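Local coordinates for aspartate Carbamoyltransferase Regulatory Chain (Moritella profunda, PDB 2BE7), which is the regulatory chain of aspartate carbamoyltransferase, probably carrying an allosteric effector-binding domain and using a zinc-binding domain to contact the catalytic chains, at residues A70-L75 against T97-V102; F106-S111 against S122-K127; E118-S123 against C137-K142. One frame throughout, in Å; residues are numbered along the deposited sequence.

Interaction 1: A70-L75 against T97-V102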
loop_
_atom_site.group_PDB
_atom_site.type_symbol
_atom_site.label_atom_id
_atom_site.label_comp_id
_atom_site.label_asym_id
_atom_site.label_seq_id
_atom_site.Cartn_x
_atom_site.Cartn_y
_atom_site.Cartn_z
ATOM N N ALA D 70 8.359 -43.276 -30.902
ATOM C CA ALA D 70 9.495 -43.812 -30.151
ATOM C C ALA D 70 10.611 -42.779 -30.007
ATOM O O ALA D 70 11.317 -42.746 -28.996
ATOM C CB ALA D 70 10.037 -45.067 -30.841
ATOM N N ASN D 71 10.762 -41.944 -31.030
ATOM C CA ASN D 71 11.768 -40.885 -31.029
ATOM C C ASN D 71 11.611 -39.849 -29.906
ATOM O O ASN D 71 12.585 -39.184 -29.553
ATOM C CB ASN D 71 11.816 -40.183 -32.395
ATOM C CG ASN D 71 12.782 -40.851 -33.362
ATOM O OD1 ASN D 71 12.870 -42.083 -33.421
ATOM N ND2 ASN D 71 13.521 -40.037 -34.118
ATOM N N GLN D 72 10.406 -39.708 -29.350
ATOM C CA GLN D 72 10.201 -38.844 -28.177
ATOM C C GLN D 72 11.004 -39.328 -26.965
ATOM O O GLN D 72 11.470 -38.526 -26.154
ATOM C CB GLN D 72 8.721 -38.757 -27.817
ATOM C CG GLN D 72 7.892 -37.942 -28.795
ATOM C CD GLN D 72 8.156 -36.446 -28.693
ATOM O OE1 GLN D 72 7.307 -35.683 -28.231
ATOM N NE2 GLN D 72 9.338 -36.024 -29.121
ATOM N N LEU D 73 11.182 -40.644 -26.884
ATOM C CA LEU D 73 11.920 -41.289 -25.800
ATOM C C LEU D 73 13.416 -40.982 -25.823
ATOM O O LEU D 73 14.097 -41.134 -24.813
ATOM C CB LEU D 73 11.740 -42.809 -25.877
ATOM C CG LEU D 73 10.320 -43.382 -25.971
ATOM C CD1 LEU D 73 10.364 -44.913 -26.039
ATOM C CD2 LEU D 73 9.462 -42.922 -24.802
ATOM N N ALA D 74 13.916 -40.551 -26.977
ATOM C CA ALA D 74 15.350 -40.324 -27.201
ATOM C C ALA D 74 16.037 -39.386 -26.202
ATOM O O ALA D 74 17.264 -39.347 -26.130
ATOM C CB ALA D 74 15.573 -39.806 -28.626
ATOM N N LEU D 75 15.259 -38.619 -25.451
ATOM C CA LEU D 75 15.820 -37.675 -24.487
ATOM C C LEU D 75 15.984 -38.274 -23.083
ATOM O O LEU D 75 16.871 -37.876 -22.333
ATOM C CB LEU D 75 14.973 -36.399 -24.465
ATOM C CG LEU D 75 15.309 -35.461 -25.635
ATOM C CD1 LEU D 75 14.086 -34.710 -26.126
ATOM C CD2 LEU D 75 16.436 -34.491 -25.248
ATOM N N THR D 97 16.739 -41.378 -33.048
ATOM C CA THR D 97 17.432 -40.100 -33.213
ATOM C C THR D 97 16.602 -39.051 -32.489
ATOM O O THR D 97 15.392 -39.218 -32.305
ATOM C CB THR D 97 17.563 -39.655 -34.687
ATOM O OG1 THR D 97 17.897 -40.776 -35.511
ATOM C CG2 THR D 97 18.645 -38.579 -34.838
ATOM N N LEU D 98 17.261 -37.974 -32.086
ATOM C CA LEU D 98 16.588 -36.832 -31.482
ATOM C C LEU D 98 15.499 -36.327 -32.435
ATOM O O LEU D 98 15.757 -36.179 -33.631
ATOM C CB LEU D 98 17.613 -35.729 -31.190
ATOM C CG LEU D 98 17.620 -35.106 -29.794
ATOM C CD1 LEU D 98 17.654 -36.151 -28.687
ATOM C CD2 LEU D 98 18.810 -34.170 -29.663
ATOM N N PRO D 99 14.274 -36.076 -31.923
ATOM C CA PRO D 99 13.225 -35.544 -32.788
ATOM C C PRO D 99 13.389 -34.039 -32.943
ATOM O O PRO D 99 14.305 -33.454 -32.370
ATOM C CB PRO D 99 11.945 -35.867 -32.022
ATOM C CG PRO D 99 12.346 -35.808 -30.601
ATOM C CD PRO D 99 13.799 -36.236 -30.537
ATOM N N ASN D 100 12.513 -33.411 -33.710
ATOM C CA ASN D 100 12.553 -31.961 -33.837
ATOM C C ASN D 100 11.881 -31.262 -32.640
ATOM O O ASN D 100 12.231 -30.131 -32.311
ATOM C CB ASN D 100 11.931 -31.516 -35.171
ATOM C CG ASN D 100 12.869 -31.733 -36.374
ATOM O OD1 ASN D 100 14.025 -32.130 -36.222
ATOM N ND2 ASN D 100 12.363 -31.462 -37.569
ATOM N N GLU D 101 10.964 -31.958 -31.964
ATOM C CA GLU D 101 10.098 -31.335 -30.967
ATOM C C GLU D 101 9.612 -32.319 -29.895
ATOM O O GLU D 101 9.203 -33.428 -30.218
ATOM C CB GLU D 101 8.899 -30.737 -31.691
ATOM C CG GLU D 101 8.685 -29.257 -31.418
ATOM C CD GLU D 101 7.722 -28.609 -32.406
ATOM O OE1 GLU D 101 7.238 -29.316 -33.325
ATOM O OE2 GLU D 101 7.444 -27.396 -32.254
ATOM N N VAL D 102 9.626 -31.885 -28.632
ATOM C CA VAL D 102 9.171 -32.689 -27.489
ATOM C C VAL D 102 7.861 -32.145 -26.917
ATOM O O VAL D 102 7.889 -31.119 -26.252
ATOM C CB VAL D 102 10.187 -32.630 -26.318
ATOM C CG1 VAL D 102 10.078 -33.867 -25.454
ATOM C CG2 VAL D 102 11.585 -32.488 -26.812
#
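NE2 of Gln72 donates a hydrogen bond to the backbone O of Glu101 at 2.8 Å. The bond is bent, with an N-H...O angle of 135°, and the donor is tilted 24° from the carbonyl plane. A bend at chi2 (-72°) turns the side chain so that its amide lies beside 101-102. OE1 of the same amide accepts from the backbone N of Glu103, so both ends of the amide are used.

In the packing, the Pro99 ring meets Asn71 and Gln72: its CD lies 3.3 Å from the O of Asn71, and its CG is 3.4 Å from NE2 of Gln72, the two side chains crossing at about a right angle. Further along, Leu75 meets Val102 tip to tip, CD1 to CG2, and crosses Leu98, whose CD1 lies 3.9 Å from CG of Leu75. Ile126 of strand 124-129 touches Leu75, Leu98, Pro99 and Val102.

With an alanine here in place of Gln72, the Glu101 carbonyl would probably lose this donor and Glu103 N its acceptor. The mixed chemistry implies a junction, probably between allosteric and zinc domains, held by amides and a proline ring beside aliphatic packing.

Interaction 2: F106-S111 against S122-K127; sequences FPCPNS and SSFSIK. With ZN (zinc ion), chain J.
The backbone O of Phe106 is approached by two groups of the other segment. OG of Ser122 donates to it at 2.7 Å, from above the carbonyl plane and not on a lone pair. The Ser122 hydroxyl sits between its own backbone N and carbonyl carbon (chi1 71°), which points OG at this oxygen. The ring of Phe124 brings CE1 to 3.2 Å from the same O of Phe106, which lies at the ring edge, near its plane.

The rest of the ring's outer end follows the backbone of 106-109. CZ of Phe124 is 3.7 Å from CA of Cys108, again at the edge. CE2 meets CD of Pro109 at 4.1 Å, and CB of Phe106 touches CE1. Cys108 itself binds the zinc ion through SG at 2.2 Å, and that sulfur also accepts the backbone N-H of Asn110. Phe124 therefore backs the first cysteine of a four-cysteine site that Cys113, Cys137 and Cys140 complete.

Phe124 also packs on Leu135 and Cys137 of strand 132-137. Phe106 and Pro109 touch helix 146-150, while Cys108 and Pro109 meet Phe144 of strand 143-145.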
loop_
_atom_site.group_PDB
_atom_site.type_symbol
_atom_site.label_atom_id
_atom_site.label_comp_id
_atom_site.label_asym_id
_atom_site.label_seq_id
_atom_site.Cartn_x
_atom_site.Cartn_y
_atom_site.Cartn_z
ATOM N N PHE D 106 8.537 -32.473 -20.311
ATOM C CA PHE D 106 9.308 -31.669 -19.345
ATOM C C PHE D 106 8.693 -30.297 -19.085
ATOM O O PHE D 106 8.151 -29.670 -19.991
ATOM C CB PHE D 106 10.737 -31.455 -19.850
ATOM C CG PHE D 106 11.461 -32.737 -20.221
ATOM C CD1 PHE D 106 11.700 -33.054 -21.555
ATOM C CD2 PHE D 106 11.904 -33.616 -19.233
ATOM C CE1 PHE D 106 12.364 -34.215 -21.895
ATOM C CE2 PHE D 106 12.555 -34.777 -19.561
ATOM C CZ PHE D 106 12.793 -35.082 -20.896
ATOM N N PRO D 107 8.811 -29.807 -17.843
ATOM C CA PRO D 107 8.369 -28.468 -17.564
ATOM C C PRO D 107 9.471 -27.511 -17.988
ATOM O O PRO D 107 10.630 -27.890 -18.012
ATOM C CB PRO D 107 8.202 -28.475 -16.044
ATOM C CG PRO D 107 9.266 -29.362 -15.574
ATOM C CD PRO D 107 9.414 -30.426 -16.649
ATOM N N CYS D 108 9.112 -26.287 -18.327
ATOM C CA CYS D 108 10.095 -25.261 -18.682
ATOM C C CYS D 108 10.979 -24.866 -17.487
ATOM O O CYS D 108 10.474 -24.596 -16.394
ATOM C CB CYS D 108 9.365 -24.030 -19.200
ATOM S SG CYS D 108 10.429 -22.839 -19.914
ATOM N N PRO D 109 12.306 -24.874 -17.676
ATOM C CA PRO D 109 13.185 -24.376 -16.613
ATOM C C PRO D 109 12.984 -22.909 -16.231
ATOM O O PRO D 109 13.427 -22.523 -15.146
ATOM C CB PRO D 109 14.588 -24.586 -17.182
ATOM C CG PRO D 109 14.422 -25.621 -18.228
ATOM C CD PRO D 109 13.072 -25.408 -18.814
ATOM N N ASN D 110 12.351 -22.113 -17.109
ATOM C CA ASN D 110 12.069 -20.685 -16.843
ATOM C C ASN D 110 10.892 -20.550 -15.884
ATOM O O ASN D 110 9.777 -20.886 -16.258
ATOM C CB ASN D 110 11.800 -19.941 -18.168
ATOM C CG ASN D 110 11.184 -18.519 -17.984
ATOM O OD1 ASN D 110 11.184 -17.947 -16.894
ATOM N ND2 ASN D 110 10.653 -17.961 -19.083
ATOM N N SER D 111 11.120 -20.057 -14.666
ATOM C CA SER D 111 10.046 -20.049 -13.652
ATOM C C SER D 111 8.912 -19.078 -13.985
ATOM O O SER D 111 7.772 -19.279 -13.576
ATOM C CB SER D 111 10.576 -19.745 -12.254
ATOM O OG SER D 111 11.462 -18.652 -12.286
ATOM N N SER D 122 3.474 -28.719 -22.452
ATOM C CA SER D 122 4.830 -28.165 -22.601
ATOM C C SER D 122 5.418 -28.570 -23.949
ATOM O O SER D 122 5.120 -29.657 -24.468
ATOM C CB SER D 122 5.748 -28.621 -21.471
ATOM O OG SER D 122 6.067 -29.990 -21.607
ATOM N N SER D 123 6.257 -27.701 -24.504
ATOM C CA SER D 123 6.744 -27.886 -25.870
ATOM C C SER D 123 8.075 -27.200 -26.137
ATOM O O SER D 123 8.175 -25.966 -26.076
ATOM C CB SER D 123 5.714 -27.374 -26.874
ATOM O OG SER D 123 6.177 -27.563 -28.202
ATOM N N PHE D 124 9.081 -28.013 -26.454
ATOM C CA PHE D 124 10.426 -27.531 -26.768
ATOM C C PHE D 124 10.833 -28.012 -28.136
ATOM O O PHE D 124 10.486 -29.123 -28.519
ATOM C CB PHE D 124 11.438 -28.073 -25.770
ATOM C CG PHE D 124 11.077 -27.817 -24.349
ATOM C CD1 PHE D 124 10.244 -28.695 -23.672
ATOM C CD2 PHE D 124 11.572 -26.709 -23.681
ATOM C CE1 PHE D 124 9.903 -28.472 -22.361
ATOM C CE2 PHE D 124 11.235 -26.483 -22.362
ATOM C CZ PHE D 124 10.396 -27.370 -21.701
ATOM N N SER D 125 11.581 -27.191 -28.864
ATOM C CA SER D 125 12.166 -27.628 -30.124
ATOM C C SER D 125 13.662 -27.814 -29.944
ATOM O O SER D 125 14.292 -27.120 -29.141
ATOM C CB SER D 125 11.858 -26.662 -31.266
ATOM O OG SER D 125 12.285 -25.355 -30.955
ATOM N N ILE D 126 14.210 -28.763 -30.704
ATOM C CA ILE D 126 15.553 -29.284 -30.479
ATOM C C ILE D 126 16.472 -28.949 -31.648
ATOM O O ILE D 126 16.484 -29.629 -32.673
ATOM C CB ILE D 126 15.527 -30.808 -30.266
ATOM C CG1 ILE D 126 14.557 -31.183 -29.141
ATOM C CG2 ILE D 126 16.922 -31.334 -29.936
ATOM C CD1 ILE D 126 13.868 -32.493 -29.367
ATOM N N LYS D 127 17.228 -27.874 -31.480
ATOM C CA LYS D 127 18.298 -27.531 -32.395
ATOM C C LYS D 127 19.514 -28.240 -31.834
ATOM O O LYS D 127 19.701 -28.280 -30.609
ATOM C CB LYS D 127 18.523 -26.013 -32.437
ATOM C CG LYS D 127 19.032 -25.486 -33.776
HETATM ZN ZN ZN J . 9.123 -21.657 -21.247
#

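Interaction 3: E118-S123 against C137-K142; sequences EPVTSS and CKYCEK. With ZN (zinc ion), chain J.
Val120 and Tyr139 reach each other from opposite directions. CB of Val120 lies 3.5 Å from OH of Tyr139 and 3.8 Å from its CZ. The methyl CG2 of Val120 sits over one face of the ring, about 4.0 Å above its plane and offset toward the rim. The backbone O of Thr121 comes instead at the ring edge, 3.6 Å from CE2 of Tyr139. The OH of Tyr139 has a firmer partner in another protein chain, where an acidic side chain is hydrogen-bonded to it.

The segment 137-142 carries the CxxC half of the zinc site. Cys137 SG and Cys140 SG bind the metal, and Cys108 and Cys113 complete the four sulfurs. The two cysteines send their sulfurs out differently: SG of Cys137 is anti to the backbone N (chi1 170°), whereas that of Cys140 lies between N and the carbonyl carbon. A weak bond runs from the backbone N of Lys142 to SG of Cys140.

Beside this turn, Lys138 lies along Ser123. Its backbone N donates to O of Ser123 at 2.6 Å, nearly straight at 169°. The aliphatic chain then runs past the serine, with CD 3.5 Å from both OG and CB of Ser123. CA of Cys137 adds a C-H...O contact to the same Ser123 oxygen. The Lys138 ammonium turns away from Ser123. It makes a salt bridge with an acidic side chain of another protein chain and a weak bond to OH of Tyr139.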
loop_
_atom_site.group_PDB
_atom_site.type_symbol
_atom_site.label_atom_id
_atom_site.label_comp_id
_atom_site.label_asym_id
_atom_site.label_seq_id
_atom_site.Cartn_x
_atom_site.Cartn_y
_atom_site.Cartn_z
ATOM N N GLU D 118 -0.706 -23.141 -15.976
ATOM C CA GLU D 118 -1.711 -23.010 -17.046
ATOM C C GLU D 118 -2.024 -24.300 -17.784
ATOM O O GLU D 118 -1.177 -25.195 -17.839
ATOM C CB GLU D 118 -1.222 -22.008 -18.082
ATOM C CG GLU D 118 -1.241 -20.581 -17.612
ATOM C CD GLU D 118 -2.630 -20.002 -17.460
ATOM O OE1 GLU D 118 -2.841 -19.364 -16.419
ATOM O OE2 GLU D 118 -3.495 -20.156 -18.355
ATOM N N PRO D 119 -3.223 -24.375 -18.403
ATOM C CA PRO D 119 -3.640 -25.567 -19.133
ATOM C C PRO D 119 -3.106 -25.565 -20.559
ATOM O O PRO D 119 -3.859 -25.383 -21.514
ATOM C CB PRO D 119 -5.160 -25.479 -19.096
ATOM C CG PRO D 119 -5.425 -24.017 -19.113
ATOM C CD PRO D 119 -4.258 -23.329 -18.462
ATOM N N VAL D 120 -1.789 -25.737 -20.667
ATOM C CA VAL D 120 -1.098 -25.951 -21.944
ATOM C C VAL D 120 -0.090 -27.094 -21.809
ATOM O O VAL D 120 0.485 -27.312 -20.745
ATOM C CB VAL D 120 -0.392 -24.670 -22.485
ATOM C CG1 VAL D 120 -1.434 -23.649 -22.901
ATOM C CG2 VAL D 120 0.566 -24.079 -21.471
ATOM N N THR D 121 0.089 -27.827 -22.898
ATOM C CA THR D 121 1.092 -28.883 -22.995
ATOM C C THR D 121 2.479 -28.271 -23.214
ATOM O O THR D 121 2.646 -27.406 -24.074
ATOM C CB THR D 121 0.708 -29.857 -24.138
ATOM O OG1 THR D 121 0.176 -31.053 -23.560
ATOM C CG2 THR D 121 1.888 -30.217 -25.036
ATOM N N SER D 122 3.474 -28.719 -22.452
ATOM C CA SER D 122 4.830 -28.165 -22.601
ATOM C C SER D 122 5.418 -28.570 -23.949
ATOM O O SER D 122 5.120 -29.657 -24.468
ATOM C CB SER D 122 5.748 -28.621 -21.471
ATOM O OG SER D 122 6.067 -29.990 -21.607
ATOM N N SER D 123 6.257 -27.701 -24.504
ATOM C CA SER D 123 6.744 -27.886 -25.870
ATOM C C SER D 123 8.075 -27.200 -26.137
ATOM O O SER D 123 8.175 -25.966 -26.076
ATOM C CB SER D 123 5.714 -27.374 -26.874
ATOM O OG SER D 123 6.177 -27.563 -28.202
ATOM N N CYS D 137 12.056 -23.401 -25.734
ATOM C CA CYS D 137 10.658 -23.478 -25.326
ATOM C C CYS D 137 9.715 -22.754 -26.291
ATOM O O CYS D 137 9.910 -21.589 -26.617
ATOM C CB CYS D 137 10.518 -22.883 -23.934
ATOM S SG CYS D 137 8.854 -22.648 -23.411
ATOM N N LYS D 138 8.691 -23.466 -26.739
ATOM C CA LYS D 138 7.682 -22.921 -27.651
ATOM C C LYS D 138 7.012 -21.645 -27.113
ATOM O O LYS D 138 6.751 -20.718 -27.860
ATOM C CB LYS D 138 6.634 -24.000 -27.908
ATOM C CG LYS D 138 5.428 -23.607 -28.744
ATOM C CD LYS D 138 4.305 -24.642 -28.524
ATOM C CE LYS D 138 3.026 -24.318 -29.273
ATOM N NZ LYS D 138 1.886 -24.449 -28.333
ATOM N N TYR D 139 6.742 -21.605 -25.817
ATOM C CA TYR D 139 6.075 -20.457 -25.223
ATOM C C TYR D 139 7.048 -19.303 -24.900
ATOM O O TYR D 139 7.073 -18.329 -25.635
ATOM C CB TYR D 139 5.240 -20.897 -24.010
ATOM C CG TYR D 139 4.086 -21.772 -24.417
ATOM C CD1 TYR D 139 2.886 -21.211 -24.807
ATOM C CD2 TYR D 139 4.207 -23.150 -24.458
ATOM C CE1 TYR D 139 1.819 -21.996 -25.203
ATOM C CE2 TYR D 139 3.154 -23.944 -24.858
ATOM C CZ TYR D 139 1.957 -23.359 -25.231
ATOM O OH TYR D 139 0.885 -24.114 -25.650
ATOM N N CYS D 140 7.863 -19.418 -23.854
ATOM C CA CYS D 140 8.774 -18.323 -23.469
ATOM C C CYS D 140 9.938 -18.037 -24.419
ATOM O O CYS D 140 10.633 -17.029 -24.252
ATOM C CB CYS D 140 9.359 -18.551 -22.076
ATOM S SG CYS D 140 10.475 -19.926 -21.944
ATOM N N GLU D 141 10.171 -18.929 -25.373
ATOM C CA GLU D 141 11.204 -18.764 -26.401
ATOM C C GLU D 141 12.657 -18.720 -25.881
ATOM O O GLU D 141 13.603 -18.410 -26.634
ATOM C CB GLU D 141 10.868 -17.579 -27.302
ATOM C CG GLU D 141 9.746 -17.903 -28.258
ATOM C CD GLU D 141 9.342 -16.736 -29.125
ATOM O OE1 GLU D 141 8.286 -16.128 -28.839
ATOM O OE2 GLU D 141 10.086 -16.432 -30.082
ATOM N N LYS D 142 12.839 -19.088 -24.616
ATOM C CA LYS D 142 14.169 -19.210 -24.041
ATOM C C LYS D 142 14.742 -20.589 -24.378
ATOM O O LYS D 142 13.998 -21.540 -24.609
ATOM C CB LYS D 142 14.108 -18.968 -22.540
ATOM C CG LYS D 142 13.442 -17.648 -22.209
ATOM C CD LYS D 142 13.981 -16.981 -20.948
ATOM C CE LYS D 142 13.561 -15.509 -20.918
ATOM N NZ LYS D 142 13.975 -14.761 -22.157
HETATM ZN ZN ZN J . 9.123 -21.657 -21.247
#

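All three contacts are partly buried. Interaction 1 lies nearest the chain's centre and probably joins its two domains. It mixes side-chain amides with aliphatic packing and meets no other protein chain of the assembly. It connects to interaction 2 through one sheet, where strand 101-102 pairs with strand 124-129. Interactions 2 and 3 lie within the zinc domain, their centres about 6 Å apart, and share Ser122 and Ser123. Interaction 2 supplies one cysteine, Cys108, and interaction 3 two, Cys137 and Cys140, to the same zinc ion. Interaction 3 lies farthest from the chain's centre. Its Lys138 and Tyr139 bond acidic side chains of another protein chain; interaction 2 also meets other chains, through Asn110.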